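Local coordinates for structural polyprotein, VP1 (Israeli acute paralysis virus, PDB 5CDD) that probably serves as a structural subunit of the viral capsid, being the VP1 piece cut from the longer structural polyprotein, at residues T59-P62 with I63-T67. Residues are numbered along the deposited sequence; the frame is centred on the assembly and turned at random.
Sequences TKTP and ITDLT
Pro62 and Asp65 meet where a short strand turns into a helix. The amide of Asp65 donates to Pro62 O at 3.1 Å, and the N-H...O angle is 159°. The side chain of Asp65 folds back over the same residue. Its CG stands anti to its own carbonyl carbon, beside the backbone N (chi1 -65°), which brings the carboxylate back to the proline. There OD2 lies 3.4 Å from Pro62 CD, at the ring carbon next to the nitrogen. The methyl of Thr61 reaches the same oxygen, with CG2 3.5 Å from Asp65 OD2. OD2 is also near Pro62 O, but both are acceptors and no bond forms. On the proline ring, CB lies 3.7 Å from Thr64 OG1.

Further bonds lie on either side of the turn along the chain. Ile63 O accepts from the amides of both Leu66 and Thr67, where the chain enters helix 64-73. On the strand side, Thr61 OG1 donates to Thr59 O at 3.2 Å, coming from above that carbonyl plane. Thr61 and Ile63 make backbone hydrogen bonds with Tyr170 and Leu168 of strand 166-172, and their side chains pack on Trp53. Leu66 also packs on Trp53, and on Ile49 and Val180.

Residues 59-67 thus join strand 61-62, outermost in its four-stranded antiparallel sheet within this chain, to helix 64-73. They do so through a beta turn of the type I/III class, spanning Pro62 to Asp65, in the beta-sandwich (jelly-roll) fold of picorna-like virus capsid proteins.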
loop_
_atom_site.group_PDB
_atom_site.type_symbol
_atom_site.label_atom_id
_atom_site.label_comp_id
_atom_site.label_asym_id
_atom_site.label_seq_id
_atom_site.Cartn_x
_atom_site.Cartn_y
_atom_site.Cartn_z
ATOM N N THR A 59 48.298 -20.118 -4.225
ATOM C CA THR A 59 48.923 -19.759 -2.954
ATOM C C THR A 59 47.930 -19.189 -1.953
ATOM O O THR A 59 47.439 -18.070 -2.119
ATOM C CB THR A 59 50.055 -18.725 -3.136
ATOM O OG1 THR A 59 51.074 -19.263 -3.986
ATOM C CG2 THR A 59 50.669 -18.382 -1.787
ATOM N N LYS A 60 47.638 -19.965 -0.913
ATOM C CA LYS A 60 46.723 -19.522 0.131
ATOM C C LYS A 60 47.447 -18.407 0.881
ATOM O O LYS A 60 48.380 -18.661 1.635
ATOM C CB LYS A 60 46.394 -20.681 1.078
ATOM C CG LYS A 60 45.848 -21.918 0.371
ATOM C CD LYS A 60 45.180 -22.886 1.341
ATOM C CE LYS A 60 46.137 -23.388 2.410
ATOM N NZ LYS A 60 45.445 -24.222 3.438
ATOM N N THR A 61 47.010 -17.171 0.666
ATOM C CA THR A 61 47.647 -16.017 1.285
ATOM C C THR A 61 46.812 -15.249 2.307
ATOM O O THR A 61 45.768 -14.690 1.977
ATOM C CB THR A 61 48.086 -15.009 0.206
ATOM O OG1 THR A 61 48.979 -15.651 -0.712
ATOM C CG2 THR A 61 48.770 -13.812 0.842
ATOM N N PRO A 62 47.267 -15.212 3.570
ATOM C CA PRO A 62 46.531 -14.483 4.609
ATOM C C PRO A 62 46.758 -13.000 4.328
ATOM O O PRO A 62 47.886 -12.590 4.037
ATOM C CB PRO A 62 47.215 -14.927 5.901
ATOM C CG PRO A 62 47.849 -16.244 5.542
ATOM C CD PRO A 62 48.366 -15.992 4.161
ATOM N N ILE A 63 45.707 -12.192 4.407
ATOM C CA ILE A 63 45.867 -10.771 4.125
ATOM C C ILE A 63 46.721 -10.031 5.146
ATOM O O ILE A 63 47.077 -8.874 4.928
ATOM C CB ILE A 63 44.508 -10.045 3.981
ATOM C CG1 ILE A 63 43.457 -10.669 4.905
ATOM C CG2 ILE A 63 44.063 -10.073 2.532
ATOM C CD1 ILE A 63 43.658 -10.344 6.372
ATOM N N THR A 64 47.062 -10.692 6.248
ATOM C CA THR A 64 47.903 -10.065 7.252
ATOM C C THR A 64 49.257 -9.790 6.602
ATOM O O THR A 64 49.975 -8.877 6.999
ATOM C CB THR A 64 48.107 -10.975 8.478
ATOM O OG1 THR A 64 48.539 -12.272 8.054
ATOM C CG2 THR A 64 46.821 -11.107 9.274
ATOM N N ASP A 65 49.591 -10.581 5.585
ATOM C CA ASP A 65 50.850 -10.416 4.867
ATOM C C ASP A 65 50.883 -9.043 4.213
ATOM O O ASP A 65 51.947 -8.456 4.019
ATOM C CB ASP A 65 51.012 -11.496 3.794
ATOM C CG ASP A 65 51.128 -12.893 4.381
ATOM O OD1 ASP A 65 51.421 -13.013 5.593
ATOM O OD2 ASP A 65 50.939 -13.874 3.627
ATOM N N LEU A 66 49.702 -8.541 3.874
ATOM C CA LEU A 66 49.555 -7.231 3.257
ATOM C C LEU A 66 49.143 -6.225 4.324
ATOM O O LEU A 66 49.639 -5.101 4.370
ATOM C CB LEU A 66 48.477 -7.284 2.172
ATOM C CG LEU A 66 48.006 -5.941 1.604
ATOM C CD1 LEU A 66 49.153 -5.265 0.874
ATOM C CD2 LEU A 66 46.834 -6.162 0.665
ATOM N N THR A 67 48.228 -6.659 5.182
ATOM C CA THR A 67 47.686 -5.848 6.262
ATOM C C THR A 67 48.708 -5.349 7.279
ATOM O O THR A 67 48.680 -4.181 7.660
ATOM C CB THR A 67 46.564 -6.631 6.985
ATOM O OG1 THR A 67 45.304 -6.297 6.392
ATOM C CG2 THR A 67 46.536 -6.324 8.473
#